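Local coordinates for protein similar to hydroxylamine oxidoreductase (PDB 6H5L) that probably works as a multi-heme oxidoreductase, a reducing relative of hydroxylamine oxidoreductase whose c-type hemes form part of an extended electron transfer pathway, at residues A[298-311]-A[329-343]. Residues are numbered along the deposited sequence; the frame is centred on the assembly and turned at random.
Sequences MKGIWRMGTVPPSN and ADKIDIYSEENVAKR. With HEC (heme c), chain I.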
loop_
_atom_site.group_PDB
_atom_site.type_symbol
_atom_site.label_atom_id
_atom_site.label_comp_id
_atom_site.label_asym_id
_atom_site.label_seq_id
_atom_site.Cartn_x
_atom_site.Cartn_y
_atom_site.Cartn_z
ATOM N N MET A 298 11.717 44.981 -10.087
ATOM C CA MET A 298 13.057 45.474 -10.402
ATOM C C MET A 298 13.302 45.612 -11.904
ATOM O O MET A 298 14.124 46.441 -12.316
ATOM C CB MET A 298 14.116 44.561 -9.787
ATOM C CG MET A 298 14.065 44.475 -8.270
ATOM S SD MET A 298 14.067 46.088 -7.463
ATOM C CE MET A 298 15.664 46.725 -7.964
ATOM N N LYS A 299 12.614 44.830 -12.733
ATOM C CA LYS A 299 12.893 44.794 -14.162
ATOM C C LYS A 299 11.875 45.562 -15.008
ATOM O O LYS A 299 11.873 45.401 -16.233
ATOM C CB LYS A 299 12.959 43.348 -14.647
ATOM C CG LYS A 299 13.923 42.480 -13.866
ATOM C CD LYS A 299 14.210 41.183 -14.597
ATOM C CE LYS A 299 12.928 40.454 -14.969
ATOM N NZ LYS A 299 12.092 40.106 -13.784
ATOM N N GLY A 300 11.025 46.388 -14.399
ATOM C CA GLY A 300 10.027 47.121 -15.166
ATOM C C GLY A 300 10.646 48.135 -16.111
ATOM O O GLY A 300 11.611 48.827 -15.776
ATOM N N ILE A 301 10.073 48.215 -17.316
ATOM C CA ILE A 301 10.533 49.130 -18.362
ATOM C C ILE A 301 9.431 50.076 -18.807
ATOM O O ILE A 301 9.616 51.300 -18.813
ATOM C CB ILE A 301 11.112 48.366 -19.584
ATOM C CG1 ILE A 301 12.315 47.489 -19.149
ATOM C CG2 ILE A 301 11.504 49.321 -20.691
ATOM C CD1 ILE A 301 12.846 46.594 -20.259
ATOM N N TRP A 302 8.307 49.509 -19.209
ATOM C CA TRP A 302 7.144 50.297 -19.670
ATOM C C TRP A 302 6.240 50.549 -18.475
ATOM O O TRP A 302 5.202 51.071 -18.678
ATOM C CB TRP A 302 6.368 49.560 -20.755
ATOM C CG TRP A 302 6.991 49.523 -22.107
ATOM C CD1 TRP A 302 7.652 48.479 -22.656
ATOM C CD2 TRP A 302 7.005 50.560 -23.092
ATOM N NE1 TRP A 302 8.064 48.782 -23.912
ATOM C CE2 TRP A 302 7.692 50.054 -24.207
ATOM C CE3 TRP A 302 6.506 51.857 -23.152
ATOM C CZ2 TRP A 302 7.895 50.802 -25.360
ATOM C CZ3 TRP A 302 6.702 52.592 -24.289
ATOM C CH2 TRP A 302 7.393 52.077 -25.374
ATOM N N ARG A 303 6.774 50.354 -17.286
ATOM C CA ARG A 303 6.124 50.301 -15.969
ATOM C C ARG A 303 4.608 50.183 -16.060
ATOM O O ARG A 303 4.163 49.114 -16.258
ATOM C CB ARG A 303 6.573 51.543 -15.205
ATOM C CG ARG A 303 8.072 51.745 -15.236
ATOM C CD ARG A 303 8.898 50.799 -14.416
ATOM N NE ARG A 303 8.410 50.691 -13.072
ATOM C CZ ARG A 303 8.872 51.314 -12.014
ATOM N NH1 ARG A 303 9.843 52.182 -12.102
ATOM N NH2 ARG A 303 8.361 51.046 -10.842
ATOM N N MET A 304 3.860 51.261 -16.111
ATOM C CA MET A 304 2.415 51.108 -16.074
ATOM C C MET A 304 1.781 51.192 -17.453
ATOM O O MET A 304 0.632 50.767 -17.617
ATOM C CB MET A 304 1.782 52.152 -15.145
ATOM C CG MET A 304 0.328 51.849 -14.770
ATOM S SD MET A 304 -0.359 52.934 -13.502
ATOM C CE MET A 304 -2.046 52.332 -13.402
ATOM N N GLY A 305 2.513 51.686 -18.448
ATOM C CA GLY A 305 1.953 51.965 -19.750
ATOM C C GLY A 305 1.421 53.370 -19.902
ATOM O O GLY A 305 0.878 53.700 -20.964
ATOM N N THR A 306 1.560 54.206 -18.875
ATOM C CA THR A 306 1.054 55.572 -18.889
ATOM C C THR A 306 2.129 56.602 -19.200
ATOM O O THR A 306 1.863 57.559 -19.933
ATOM C CB THR A 306 0.412 55.910 -17.541
ATOM O OG1 THR A 306 1.366 55.700 -16.491
ATOM C CG2 THR A 306 -0.801 55.030 -17.297
ATOM N N VAL A 307 3.329 56.433 -18.659
ATOM C CA VAL A 307 4.390 57.425 -18.868
ATOM C C VAL A 307 4.838 57.382 -20.325
ATOM O O VAL A 307 5.182 56.299 -20.832
ATOM C CB VAL A 307 5.561 57.159 -17.921
ATOM C CG1 VAL A 307 6.711 58.099 -18.236
ATOM C CG2 VAL A 307 5.116 57.323 -16.473
ATOM N N PRO A 308 4.845 58.506 -21.034
ATOM C CA PRO A 308 5.216 58.490 -22.453
ATOM C C PRO A 308 6.685 58.158 -22.632
ATOM O O PRO A 308 7.533 58.610 -21.848
ATOM C CB PRO A 308 4.914 59.926 -22.916
ATOM C CG PRO A 308 4.034 60.516 -21.847
ATOM C CD PRO A 308 4.463 59.853 -20.580
ATOM N N PRO A 309 7.032 57.372 -23.648
ATOM C CA PRO A 309 8.448 57.122 -23.939
ATOM C C PRO A 309 9.101 58.323 -24.610
ATOM O O PRO A 309 8.475 59.040 -25.394
ATOM C CB PRO A 309 8.405 55.916 -24.886
ATOM C CG PRO A 309 7.075 56.025 -25.559
ATOM C CD PRO A 309 6.140 56.579 -24.515
ATOM N N SER A 310 10.383 58.535 -24.288
ATOM C CA SER A 310 11.146 59.634 -24.873
ATOM C C SER A 310 11.537 59.383 -26.322
ATOM O O SER A 310 12.049 60.298 -26.977
ATOM C CB SER A 310 12.413 59.901 -24.056
ATOM O OG SER A 310 13.326 58.818 -24.147
ATOM N N ASN A 311 11.313 58.175 -26.834
ATOM C CA ASN A 311 11.700 57.812 -28.188
ATOM C C ASN A 311 10.643 58.186 -29.221
ATOM O O ASN A 311 10.675 57.665 -30.341
ATOM C CB ASN A 311 12.002 56.313 -28.262
ATOM C CG ASN A 311 12.761 55.812 -27.047
ATOM O OD1 ASN A 311 12.167 55.288 -26.105
ATOM N ND2 ASN A 311 14.080 55.974 -27.061
ATOM N N ALA A 329 7.291 61.039 -12.958
ATOM C CA ALA A 329 8.410 60.474 -13.693
ATOM C C ALA A 329 8.539 61.124 -15.065
ATOM O O ALA A 329 7.548 61.501 -15.696
ATOM C CB ALA A 329 8.239 58.962 -13.846
ATOM N N ASP A 330 9.781 61.255 -15.522
ATOM C CA ASP A 330 10.058 61.801 -16.840
ATOM C C ASP A 330 9.913 60.712 -17.901
ATOM O O ASP A 330 9.650 59.543 -17.602
ATOM C CB ASP A 330 11.452 62.431 -16.877
ATOM C CG ASP A 330 12.321 62.008 -15.709
ATOM O OD1 ASP A 330 11.876 61.171 -14.897
ATOM O OD2 ASP A 330 13.452 62.522 -15.601
ATOM N N LYS A 331 10.090 61.105 -19.162
ATOM C CA LYS A 331 9.868 60.190 -20.272
ATOM C C LYS A 331 10.849 59.025 -20.220
ATOM O O LYS A 331 12.049 59.213 -20.002
ATOM C CB LYS A 331 9.990 60.937 -21.601
ATOM C CG LYS A 331 8.964 62.050 -21.788
ATOM C CD LYS A 331 8.349 62.001 -23.180
ATOM C CE LYS A 331 8.727 63.214 -24.017
ATOM N NZ LYS A 331 8.118 64.462 -23.487
ATOM N N ILE A 332 10.328 57.817 -20.419
ATOM C CA ILE A 332 11.140 56.607 -20.354
ATOM C C ILE A 332 11.937 56.470 -21.643
ATOM O O ILE A 332 11.381 56.551 -22.745
ATOM C CB ILE A 332 10.255 55.372 -20.119
ATOM C CG1 ILE A 332 9.388 55.556 -18.873
ATOM C CG2 ILE A 332 11.112 54.121 -19.990
ATOM C CD1 ILE A 332 8.414 54.421 -18.636
ATOM N N ASP A 333 13.245 56.257 -21.510
ATOM C CA ASP A 333 14.112 55.982 -22.654
ATOM C C ASP A 333 14.168 54.469 -22.826
ATOM O O ASP A 333 14.877 53.773 -22.094
ATOM C CB ASP A 333 15.498 56.580 -22.447
ATOM C CG ASP A 333 16.343 56.542 -23.705
ATOM O OD1 ASP A 333 15.842 56.066 -24.746
ATOM O OD2 ASP A 333 17.507 56.991 -23.652
ATOM N N ILE A 334 13.407 53.958 -23.796
ATOM C CA ILE A 334 13.302 52.514 -23.993
ATOM C C ILE A 334 14.658 51.914 -24.342
ATOM O O ILE A 334 14.984 50.794 -23.928
ATOM C CB ILE A 334 12.245 52.203 -25.070
ATOM C CG1 ILE A 334 10.855 52.584 -24.560
ATOM C CG2 ILE A 334 12.288 50.737 -25.480
ATOM C CD1 ILE A 334 10.514 51.967 -23.221
ATOM N N TYR A 335 15.478 52.650 -25.091
ATOM C CA TYR A 335 16.754 52.142 -25.577
ATOM C C TYR A 335 17.941 52.725 -24.813
ATOM O O TYR A 335 19.036 52.858 -25.364
ATOM C CB TYR A 335 16.887 52.405 -27.075
ATOM C CG TYR A 335 15.780 51.760 -27.876
ATOM C CD1 TYR A 335 15.723 50.379 -28.022
ATOM C CD2 TYR A 335 14.787 52.524 -28.471
ATOM C CE1 TYR A 335 14.711 49.779 -28.745
ATOM C CE2 TYR A 335 13.770 51.931 -29.197
ATOM C CZ TYR A 335 13.737 50.559 -29.331
ATOM O OH TYR A 335 12.728 49.962 -30.053
ATOM N N SER A 336 17.739 53.071 -23.545
ATOM C CA SER A 336 18.853 53.464 -22.701
ATOM C C SER A 336 19.674 52.238 -22.311
ATOM O O SER A 336 19.221 51.095 -22.419
ATOM C CB SER A 336 18.356 54.179 -21.444
ATOM O OG SER A 336 17.665 53.284 -20.590
ATOM N N GLU A 337 20.906 52.488 -21.860
ATOM C CA GLU A 337 21.755 51.398 -21.389
ATOM C C GLU A 337 21.086 50.630 -20.255
ATOM O O GLU A 337 21.217 49.405 -20.162
ATOM C CB GLU A 337 23.111 51.939 -20.936
ATOM C CG GLU A 337 24.112 52.155 -22.054
ATOM C CD GLU A 337 25.473 52.572 -21.531
ATOM O OE1 GLU A 337 25.528 53.230 -20.471
ATOM O OE2 GLU A 337 26.489 52.235 -22.174
ATOM N N GLU A 338 20.358 51.338 -19.389
ATOM C CA GLU A 338 19.712 50.691 -18.253
ATOM C C GLU A 338 18.565 49.793 -18.702
ATOM O O GLU A 338 18.402 48.681 -18.186
ATOM C CB GLU A 338 19.215 51.751 -17.271
ATOM C CG GLU A 338 18.691 51.199 -15.958
ATOM C CD GLU A 338 18.002 52.258 -15.120
ATOM O OE1 GLU A 338 17.437 53.205 -15.705
ATOM O OE2 GLU A 338 18.029 52.148 -13.877
ATOM N N ASN A 339 17.762 50.254 -19.664
ATOM C CA ASN A 339 16.595 49.488 -20.089
ATOM C C ASN A 339 16.958 48.376 -21.064
ATOM O O ASN A 339 16.265 47.354 -21.112
ATOM C CB ASN A 339 15.548 50.414 -20.708
ATOM C CG ASN A 339 14.811 51.236 -19.667
ATOM O OD1 ASN A 339 14.693 50.832 -18.509
ATOM N ND2 ASN A 339 14.309 52.396 -20.074
ATOM N N VAL A 340 18.024 48.549 -21.847
ATOM C CA VAL A 340 18.510 47.445 -22.669
ATOM C C VAL A 340 19.004 46.309 -21.782
ATOM O O VAL A 340 18.768 45.129 -22.070
ATOM C CB VAL A 340 19.600 47.936 -23.640
ATOM C CG1 VAL A 340 20.285 46.759 -24.317
ATOM C CG2 VAL A 340 19.001 48.867 -24.685
ATOM N N ALA A 341 19.678 46.642 -20.678
ATOM C CA ALA A 341 20.097 45.615 -19.731
ATOM C C ALA A 341 18.894 44.960 -19.062
ATOM O O ALA A 341 18.876 43.739 -18.867
ATOM C CB ALA A 341 21.034 46.214 -18.685
ATOM N N LYS A 342 17.886 45.758 -18.697
ATOM C CA LYS A 342 16.654 45.195 -18.150
ATOM C C LYS A 342 15.998 44.240 -19.139
ATOM O O LYS A 342 15.527 43.163 -18.757
ATOM C CB LYS A 342 15.683 46.313 -17.772
ATOM C CG LYS A 342 16.063 47.107 -16.534
ATOM C CD LYS A 342 14.999 48.152 -16.231
ATOM C CE LYS A 342 15.375 49.016 -15.042
ATOM N NZ LYS A 342 14.379 50.104 -14.825
ATOM N N ARG A 343 15.953 44.625 -20.418
ATOM C CA ARG A 343 15.395 43.747 -21.440
ATOM C C ARG A 343 16.196 42.454 -21.550
ATOM O O ARG A 343 15.626 41.378 -21.763
ATOM C CB ARG A 343 15.348 44.481 -22.782
ATOM C CG ARG A 343 14.971 43.621 -23.982
ATOM C CD ARG A 343 13.618 42.953 -23.798
ATOM N NE ARG A 343 12.578 43.903 -23.422
ATOM C CZ ARG A 343 11.925 44.677 -24.283
ATOM N NH1 ARG A 343 12.205 44.619 -25.578
ATOM N NH2 ARG A 343 10.992 45.514 -23.851
HETATM FE FE HEC I . 3.902 40.542 -15.936
HETATM C CHA HEC I . 4.594 43.585 -17.218
HETATM C CHB HEC I . 1.977 41.981 -13.457
HETATM C CHC HEC I . 2.944 37.437 -14.818
HETATM C CHD HEC I . 6.297 39.043 -17.928
HETATM N NA HEC I . 3.298 42.425 -15.481
HETATM C C1A HEC I . 3.872 43.547 -16.044
HETATM C C2A HEC I . 3.574 44.669 -15.179
HETATM C C3A HEC I . 2.857 44.230 -14.145
HETATM C C4A HEC I . 2.667 42.808 -14.312
HETATM C CMA HEC I . 2.317 45.080 -12.974
HETATM C CAA HEC I . 4.018 46.120 -15.415
HETATM C CBA HEC I . 5.396 46.316 -14.801
HETATM C CGA HEC I . 6.438 46.132 -15.871
HETATM O O1A HEC I . 7.236 45.167 -15.767
HETATM O O2A HEC I . 6.462 46.943 -16.832
HETATM N NB HEC I . 2.725 39.839 -14.382
HETATM C C1B HEC I . 1.936 40.611 -13.553
HETATM C C2B HEC I . 1.052 39.733 -12.820
HETATM C C3B HEC I . 1.321 38.478 -13.185
HETATM C C4B HEC I . 2.376 38.519 -14.182
HETATM C CMB HEC I . 0.025 40.184 -11.761
HETATM C CAB HEC I . 0.629 37.205 -12.653
HETATM C CBB HEC I . -0.866 37.157 -13.045
HETATM N NC HEC I . 4.545 38.608 -16.265
HETATM C C1C HEC I . 3.946 37.469 -15.762
HETATM C C2C HEC I . 4.427 36.332 -16.526
HETATM C C3C HEC I . 5.462 36.757 -17.258
HETATM C C4C HEC I . 5.486 38.207 -17.194
HETATM C CMC HEC I . 4.170 34.861 -16.136
HETATM C CAC HEC I . 6.362 35.882 -18.162
HETATM C CBC HEC I . 5.561 35.347 -19.368
HETATM N ND HEC I . 5.260 41.211 -17.350
HETATM C C1D HEC I . 6.123 40.403 -18.087
HETATM C C2D HEC I . 6.816 41.230 -19.051
HETATM C C3D HEC I . 6.281 42.651 -18.830
HETATM C C4D HEC I . 5.323 42.542 -17.752
HETATM C CMD HEC I . 7.869 40.783 -20.087
HETATM C CAD HEC I . 6.695 43.929 -19.587
HETATM C CBD HEC I . 8.012 44.415 -18.988
HETATM C CGD HEC I . 8.439 45.701 -19.643
HETATM O O1D HEC I . 9.003 45.645 -20.766
HETATM O O2D HEC I . 8.222 46.780 -19.035
#
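Pro309 and Ile332 form a single backbone bridge, with Ile332 N donating to Pro308 O (3.2 Å) and Ser310 N to Ile332 O (2.7 Å). Just beyond, the Asn311 amide takes over: its OD1 receives Ile334 N on a lone pair in the carbonyl plane (2.9 Å), while its ND2 donates a hydrogen bond to Asp333 OD1 (2.9 Å). Ile334, its CG1 beside the backbone N (chi1 -67°) and its CD1 turned by chi2 (-53°), sets that methyl over the centre of the six-membered ring of Trp302, a CH-pi contact 3.5 Å from the centroid. The indole NE1 hydrogen-bonds the Asp367 carboxylate, which also forms a salt bridge with Arg343. With Trp302 replaced by an alanine, Ile334 CD1 is likely to lose the ring face it rests on, and Asp367 one of its donors. Ile301 lodges its CD1 against Asn339 O (3.6 Å) and Lys342 CB on helix 337-350, N-capped by Ser336, and the extended Lys342 chain brings NZ into a hydrogen bond with Gly300 O (3.2 Å). The backbone N atoms of Ile301 and Trp302 both donate to heme propionate O2D, and Arg343 NH2 lies near O1D of the same propionate, so the loop is held against the helix beside a heme c pocket of this multi-heme cytochrome.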